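Local coordinates for 3,4-dihydroxy-2-butanone 4-phosphate synthase (Acinetobacter baumannii, PDB 6MNZ), which probably catalyses the conversion of D-ribulose 5-phosphate to 3,4-dihydroxy-2-butanone 4-phosphate and formate, a step of riboflavin biosynthesis, using magnesium or manganese, at residues D32-A37 with S160-I165; G54-T59 with G125-L130. All blocks are in the same frame, centred on the assembly; numbering follows the deposited sequence.

Contact 1 of 2, residues D32-A37 with S160-I165; sequences DLVIAA and SVICEI
Val161 N lies 2.7 Å from Ile35 O, with an N-H...O angle of 161° and the donor nearly on the extension of the carbonyl bond. Ile35 N answers to Val161 O at 3.0 Å, in the carbonyl plane, which makes the two residues a hydrogen-bonded antiparallel pair. Leu33 and Cys163 form the next such pair less evenly: Cys163 N approaches Leu33 O at 3.2 Å from a tilted position, and the return bond from Leu33 N is weak. Between these pairs, Val34 and Ile162 stand side by side, both methyls of Val34 lying 3.8 Å from Ile162 CG2. With Ile162 CG1 set between its own backbone N and carbonyl carbon (chi1 69°), CD1 stands out from the sheet, 3.8 Å from Asp32 OD2. The other oxygen, Asp32 OD1, rests 4.0 Å from Glu164 CG, and the two side chains run the same way, their carboxylate planes 40° apart. On the face of Leu33, Ile35 and Val161 the packing is apolar, Ile35 CG2 meeting Val161 CB at 3.7 Å. Ile165 comes across Leu33 from the strand end, at about a right angle. Asp32 also neighbours His143, a predicted metal ligand. The non-hydrogen-bonded pairing of Asp32 with Glu164 therefore sets a probable substrate-binding carboxylate beside one predicted to be essential for catalysis, while Ile162, on the same face, flanks the Asp32 carboxylate with its apolar chain.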
ATOM      1  N   ASP A  32      28.795   4.688   1.444  1.00 20.23           N
ATOM      2  CA  ASP A  32      29.091   3.350   1.934  1.00 29.16           C
ATOM      3  C   ASP A  32      30.283   2.798   1.168  1.00 29.79           C
ATOM      4  O   ASP A  32      30.244   2.717  -0.065  1.00 36.09           O
ATOM      5  CB  ASP A  32      27.890   2.418   1.768  1.00 31.55           C
ATOM      6  CG  ASP A  32      26.737   2.784   2.674  1.00 23.47           C
ATOM      7  OD1 ASP A  32      26.573   3.984   2.977  1.00 33.14           O
ATOM      8  OD2 ASP A  32      25.899   1.899   2.939  1.00 27.81           O
ATOM      9  N   LEU A  33      31.272   2.291   1.899  1.00 31.12           N
ATOM     10  CA  LEU A  33      32.144   1.266   1.345  1.00 29.65           C
ATOM     11  C   LEU A  33      31.312   0.076   0.888  1.00 29.39           C
ATOM     12  O   LEU A  33      30.263  -0.222   1.463  1.00 31.32           O
ATOM     13  CB  LEU A  33      33.173   0.818   2.381  1.00 40.23           C
ATOM     14  CG  LEU A  33      34.145   1.868   2.918  1.00 44.95           C
ATOM     15  CD1 LEU A  33      34.913   1.297   4.104  1.00 25.19           C
ATOM     16  CD2 LEU A  33      35.102   2.341   1.835  1.00 48.56           C
ATOM     17  N   VAL A  34      31.686  -0.482  -0.261  1.00 29.99           N
ATOM     18  CA  VAL A  34      30.941  -1.567  -0.894  1.00 24.46           C
ATOM     19  C   VAL A  34      31.955  -2.527  -1.495  1.00 34.39           C
ATOM     20  O   VAL A  34      32.870  -2.097  -2.207  1.00 42.74           O
ATOM     21  CB  VAL A  34      29.977  -1.066  -1.982  1.00 39.26           C
ATOM     22  CG1 VAL A  34      29.106  -2.211  -2.499  1.00 40.90           C
ATOM     23  CG2 VAL A  34      29.118   0.068  -1.451  1.00 40.79           C
ATOM     24  N   ILE A  35      31.883  -3.794  -1.095  1.00 39.33           N
ATOM     25  CA  ILE A  35      32.760  -4.831  -1.621  1.00 45.63           C
ATOM     26  C   ILE A  35      31.919  -6.061  -1.932  1.00 36.63           C
ATOM     27  O   ILE A  35      30.919  -6.337  -1.264  1.00 39.82           O
ATOM     28  CB  ILE A  35      33.894  -5.174  -0.630  1.00 39.28           C
ATOM     29  CG1 ILE A  35      34.824  -6.234  -1.223  1.00 45.62           C
ATOM     30  CG2 ILE A  35      33.319  -5.647   0.702  1.00 44.62           C
ATOM     31  CD1 ILE A  35      36.077  -6.466  -0.402  1.00 51.70           C
ATOM     32  N   ALA A  36      32.343  -6.812  -2.945  1.00 31.85           N
ATOM     33  CA  ALA A  36      31.677  -8.065  -3.272  1.00 35.60           C
ATOM     34  C   ALA A  36      31.775  -9.027  -2.096  1.00 46.20           C
ATOM     35  O   ALA A  36      32.876  -9.383  -1.665  1.00 59.91           O
ATOM     36  CB  ALA A  36      32.296  -8.688  -4.522  1.00 29.09           C
ATOM     37  N   ALA A  37      30.618  -9.433  -1.567  1.00 42.49           N
ATOM     38  CA  ALA A  37      30.596 -10.344  -0.431  1.00 37.41           C
ATOM     39  C   ALA A  37      31.407 -11.602  -0.704  1.00 38.87           C
ATOM     40  O   ALA A  37      32.055 -12.132   0.205  1.00 55.66           O
ATOM     41  CB  ALA A  37      29.151 -10.712  -0.087  1.00 35.37           C
ATOM     42  N   SER A 160      26.982  -8.090  -1.631  1.00 39.58           N
ATOM     43  CA  SER A 160      28.020  -7.131  -1.290  1.00 31.45           C
ATOM     44  C   SER A 160      27.994  -6.883   0.209  1.00 43.14           C
ATOM     45  O   SER A 160      26.973  -7.075   0.875  1.00 38.84           O
ATOM     46  CB  SER A 160      27.838  -5.807  -2.037  1.00 31.39           C
ATOM     47  OG  SER A 160      26.794  -5.052  -1.450  1.00 34.25           O
ATOM     48  N   VAL A 161      29.118  -6.394   0.725  1.00 41.78           N
ATOM     49  CA  VAL A 161      29.231  -5.958   2.111  1.00 25.07           C
ATOM     50  C   VAL A 161      29.391  -4.446   2.118  1.00 28.35           C
ATOM     51  O   VAL A 161      30.216  -3.901   1.376  1.00 30.81           O
ATOM     52  CB  VAL A 161      30.415  -6.638   2.821  1.00 34.79           C
ATOM     53  CG1 VAL A 161      30.481  -6.206   4.277  1.00 36.94           C
ATOM     54  CG2 VAL A 161      30.303  -8.156   2.710  1.00 29.83           C
ATOM     55  N   ILE A 162      28.550  -3.764   2.894  1.00 21.15           N
ATOM     56  CA  ILE A 162      28.486  -2.310   2.861  1.00 23.10           C
ATOM     57  C   ILE A 162      28.506  -1.766   4.282  1.00 38.03           C
ATOM     58  O   ILE A 162      28.026  -2.405   5.223  1.00 46.56           O
ATOM     59  CB  ILE A 162      27.238  -1.807   2.100  1.00 24.91           C
ATOM     60  CG1 ILE A 162      25.958  -2.120   2.880  1.00 36.29           C
ATOM     61  CG2 ILE A 162      27.180  -2.435   0.715  1.00 25.93           C
ATOM     62  CD1 ILE A 162      24.697  -1.635   2.195  1.00 32.20           C
ATOM     63  N   CYS A 163      29.076  -0.571   4.430  1.00 30.42           N
ATOM     64  CA  CYS A 163      29.282   0.044   5.735  1.00 29.49           C
ATOM     65  C   CYS A 163      29.243   1.555   5.565  1.00 26.21           C
ATOM     66  O   CYS A 163      29.984   2.103   4.743  1.00 29.50           O
ATOM     67  CB  CYS A 163      30.619  -0.398   6.342  1.00 37.51           C
ATOM     68  SG  CYS A 163      30.864   0.032   8.086  1.00 33.42           S
ATOM     69  N   GLU A 164      28.472   2.228   6.416  1.00 30.49           N
ATOM     70  CA  GLU A 164      28.368   3.679   6.343  1.00 32.25           C
ATOM     71  C   GLU A 164      29.695   4.332   6.714  1.00 38.55           C
ATOM     72  O   GLU A 164      30.380   3.900   7.645  1.00 50.52           O
ATOM     73  CB  GLU A 164      27.265   4.181   7.273  1.00 27.85           C
ATOM     74  CG  GLU A 164      25.874   3.690   6.922  1.00 26.38           C
ATOM     75  CD  GLU A 164      25.510   2.404   7.635  1.00 24.88           C
ATOM     76  OE1 GLU A 164      26.424   1.587   7.875  1.00 27.15           O
ATOM     77  OE2 GLU A 164      24.378   2.322   8.158  1.00 30.86           O
ATOM     78  N   ILE A 165      30.014   5.429   6.034  1.00 33.70           N
ATOM     79  CA  ILE A 165      31.250   6.170   6.262  1.00 37.99           C
ATOM     80  C   ILE A 165      30.921   7.361   7.154  1.00 31.77           C
ATOM     81  O   ILE A 165      30.250   8.308   6.726  1.00 29.19           O
ATOM     82  CB  ILE A 165      31.894   6.610   4.941  1.00 32.84           C
ATOM     83  CG1 ILE A 165      32.360   5.381   4.154  1.00 28.87           C
ATOM     84  CG2 ILE A 165      33.070   7.550   5.201  1.00 40.66           C
ATOM     85  CD1 ILE A 165      32.777   5.675   2.723  1.00 28.12           C
TER

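Contact 2 of 2, residues G54-T59 with G125-L130; sequences GLVCLT and GHIFPL
Phe128 reaches across to three successive residues, Cys57, Val56 and Leu55, beginning with its CB 3.9 Å from Cys57 SG. Its CG is anti to the carbonyl carbon (chi1 -62°), which lays the ring alongside Val56 and Leu55, ahead of the paired residues. CD2 then meets Val56 O at 3.7 Å, the oxygen lying at the ring edge near its plane, where a C-H rather than the pi cloud faces it. Farther out, CE2 touches Leu55 CD2 at 4.0 Å, the two side chains crossing at about a right angle. Val56 O also accepts from a water at 2.9 Å, and the same water, also in the plane of the Phe128 ring at its edge, donates to His126 O at 2.8 Å. Beyond this bridge the strands pair directly and in parallel: Leu58 N donates to Phe128 O at 3.2 Å, and Leu58 O accepts from Leu130 N at 2.9 Å, each donor standing above the carbonyl plane. Leu130 CD1 packs on Cys57 CB on the face shared with Phe128, and Ile127 CG2 meets Leu58 CB. Just upstream, a classic beta bulge places His126 and Ile127 opposite Glu90. Water thus links two carbonyls that cannot bond to each other, and it joins the segments where the direct backbone bonds between them have given out.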
ATOM      1  N   GLY A  54      30.546   2.619  10.383  1.00 44.25           N
ATOM      2  CA  GLY A  54      29.132   2.322  10.377  1.00 38.51           C
ATOM      3  C   GLY A  54      28.837   0.860  10.662  1.00 33.59           C
ATOM      4  O   GLY A  54      29.694   0.081  11.081  1.00 35.88           O
ATOM      5  N   LEU A  55      27.588   0.487  10.404  1.00 24.75           N
ATOM      6  CA  LEU A  55      27.169  -0.905  10.490  1.00 27.34           C
ATOM      7  C   LEU A  55      27.660  -1.662   9.262  1.00 38.93           C
ATOM      8  O   LEU A  55      27.267  -1.349   8.133  1.00 41.99           O
ATOM      9  CB  LEU A  55      25.650  -0.996  10.599  1.00 30.19           C
ATOM     10  CG  LEU A  55      25.055  -1.099  12.003  1.00 29.38           C
ATOM     11  CD1 LEU A  55      23.532  -0.988  11.935  1.00 30.70           C
ATOM     12  CD2 LEU A  55      25.470  -2.395  12.671  1.00 45.58           C
ATOM     13  N   VAL A  56      28.430  -2.724   9.492  1.00 44.50           N
ATOM     14  CA  VAL A  56      28.752  -3.669   8.430  1.00 37.14           C
ATOM     15  C   VAL A  56      27.522  -4.514   8.129  1.00 33.15           C
ATOM     16  O   VAL A  56      27.010  -5.224   9.002  1.00 34.60           O
ATOM     17  CB  VAL A  56      29.947  -4.546   8.823  1.00 39.03           C
ATOM     18  CG1 VAL A  56      30.131  -5.678   7.823  1.00 38.42           C
ATOM     19  CG2 VAL A  56      31.206  -3.698   8.919  1.00 41.40           C
ATOM     20  N   CYS A  57      27.086  -4.494   6.873  1.00 39.63           N
ATOM     21  CA  CYS A  57      25.891  -5.200   6.441  1.00 32.57           C
ATOM     22  C   CYS A  57      26.209  -5.993   5.182  1.00 34.71           C
ATOM     23  O   CYS A  57      27.291  -5.856   4.604  1.00 32.30           O
ATOM     24  CB  CYS A  57      24.733  -4.227   6.193  1.00 27.11           C
ATOM     25  SG  CYS A  57      24.147  -3.397   7.690  1.00 24.36           S
ATOM     26  N   LEU A  58      25.357  -6.980   4.903  1.00 42.83           N
ATOM     27  CA  LEU A  58      25.581  -7.951   3.831  1.00 34.61           C
ATOM     28  C   LEU A  58      24.336  -7.973   2.947  1.00 35.57           C
ATOM     29  O   LEU A  58      23.296  -8.499   3.348  1.00 38.87           O
ATOM     30  CB  LEU A  58      25.883  -9.338   4.389  1.00 30.14           C
ATOM     31  CG  LEU A  58      25.811 -10.455   3.346  1.00 35.11           C
ATOM     32  CD1 LEU A  58      26.754 -10.172   2.194  1.00 35.37           C
ATOM     33  CD2 LEU A  58      26.081 -11.821   3.961  1.00 36.42           C
ATOM     34  N   THR A  59      24.399  -7.287   1.812  1.00 31.36           N
ATOM     35  CA  THR A  59      23.254  -7.225   0.915  1.00 34.08           C
ATOM     36  C   THR A  59      23.055  -8.569   0.220  1.00 29.83           C
ATOM     37  O   THR A  59      24.024  -9.206  -0.201  1.00 29.04           O
ATOM     38  CB  THR A  59      23.462  -6.114  -0.111  1.00 31.40           C
ATOM     39  OG1 THR A  59      24.575  -6.440  -0.953  1.00 38.87           O
ATOM     40  CG2 THR A  59      23.736  -4.790   0.595  1.00 25.43           C
ATOM     41  N   GLY A 125      23.031 -13.014  15.328  1.00 41.07           N
ATOM     42  CA  GLY A 125      24.467 -13.022  15.140  1.00 60.01           C
ATOM     43  C   GLY A 125      25.095 -11.651  15.270  1.00 49.31           C
ATOM     44  O   GLY A 125      24.599 -10.801  16.016  1.00 72.94           O
ATOM     45  N   HIS A 126      26.062 -11.366  14.396  1.00 43.45           N
ATOM     46  CA  HIS A 126      26.689 -10.052  14.350  1.00 38.88           C
ATOM     47  C   HIS A 126      26.931  -9.575  12.923  1.00 43.91           C
ATOM     48  O   HIS A 126      27.598  -8.550  12.736  1.00 34.82           O
ATOM     49  CB  HIS A 126      28.013 -10.064  15.121  1.00 40.07           C
ATOM     50  CG  HIS A 126      27.871 -10.451  16.561  1.00 40.34           C
ATOM     51  ND1 HIS A 126      27.557 -11.732  16.961  1.00 34.41           N
ATOM     52  CD2 HIS A 126      27.997  -9.724  17.696  1.00 36.75           C
ATOM     53  CE1 HIS A 126      27.379 -11.748  18.269  1.00 41.96           C
ATOM     54  NE2 HIS A 126      27.681 -10.553  18.744  1.00 54.12           N
ATOM     55  N   ILE A 127      26.421 -10.282  11.917  1.00 43.33           N
ATOM     56  CA  ILE A 127      26.322  -9.769  10.557  1.00 42.33           C
ATOM     57  C   ILE A 127      24.855  -9.503  10.261  1.00 38.68           C
ATOM     58  O   ILE A 127      23.975 -10.237  10.728  1.00 36.34           O
ATOM     59  CB  ILE A 127      26.920 -10.760   9.538  1.00 35.76           C
ATOM     60  CG1 ILE A 127      28.452 -10.748   9.613  1.00 31.74           C
ATOM     61  CG2 ILE A 127      26.443 -10.443   8.123  1.00 34.54           C
ATOM     62  CD1 ILE A 127      29.086  -9.409   9.290  1.00 25.66           C
ATOM     63  N   PHE A 128      24.590  -8.425   9.524  1.00 35.03           N
ATOM     64  CA  PHE A 128      23.250  -7.851   9.402  1.00 42.29           C
ATOM     65  C   PHE A 128      22.855  -7.856   7.934  1.00 44.42           C
ATOM     66  O   PHE A 128      23.097  -6.875   7.214  1.00 38.16           O
ATOM     67  CB  PHE A 128      23.207  -6.439   9.978  1.00 35.59           C
ATOM     68  CG  PHE A 128      23.524  -6.377  11.437  1.00 40.57           C
ATOM     69  CD1 PHE A 128      22.544  -6.661  12.372  1.00 42.73           C
ATOM     70  CD2 PHE A 128      24.839  -6.298  11.861  1.00 45.35           C
ATOM     71  CE1 PHE A 128      22.850  -6.753  13.710  1.00 37.49           C
ATOM     72  CE2 PHE A 128      25.151  -6.368  13.201  1.00 55.52           C
ATOM     73  CZ  PHE A 128      24.150  -6.565  14.130  1.00 53.63           C
ATOM     74  N   PRO A 129      22.298  -8.956   7.431  1.00 44.42           N
ATOM     75  CA  PRO A 129      21.974  -9.017   6.002  1.00 32.59           C
ATOM     76  C   PRO A 129      20.808  -8.106   5.665  1.00 28.78           C
ATOM     77  O   PRO A 129      19.963  -7.797   6.508  1.00 24.44           O
ATOM     78  CB  PRO A 129      21.615 -10.492   5.773  1.00 26.78           C
ATOM     79  CG  PRO A 129      22.152 -11.228   6.969  1.00 33.87           C
ATOM     80  CD  PRO A 129      22.077 -10.250   8.101  1.00 40.02           C
ATOM     81  N   LEU A 130      20.796  -7.644   4.417  1.00 38.76           N
ATOM     82  CA  LEU A 130      19.756  -6.758   3.915  1.00 30.87           C
ATOM     83  C   LEU A 130      19.199  -7.330   2.622  1.00 34.22           C
ATOM     84  O   LEU A 130      19.960  -7.775   1.757  1.00 42.95           O
ATOM     85  CB  LEU A 130      20.301  -5.347   3.681  1.00 32.00           C
ATOM     86  CG  LEU A 130      21.083  -4.748   4.851  1.00 23.92           C
ATOM     87  CD1 LEU A 130      21.691  -3.411   4.468  1.00 32.85           C
ATOM     88  CD2 LEU A 130      20.180  -4.593   6.058  1.00 26.76           C
TER
HETATM   89  O   HOH W   1      28.483  -6.223  11.351  1.00 35.07           O

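Overall arrangement
Both contacts belong to the same mixed sheet of the synthase domain and meet at its neighbouring strands 160-164 and 57-60: Ile162 O lies 2.8 Å from Cys57 N, and Ser160 OG lies 2.7 Å from Thr59 OG1, a probable hydrogen bond. Their centres are 9 Å apart. Contact 1 joins two inner strands, is almost wholly buried, and is antiparallel with four backbone bonds, one weak. Contact 2 adds the outermost strand within this chain, 127-131, in parallel, has two direct bonds and a bridging water, and reaches solvent around Leu55. Both share apolar packing; contact 1 adds neighbouring carboxylates, contact 2 a water bridge at a ring edge.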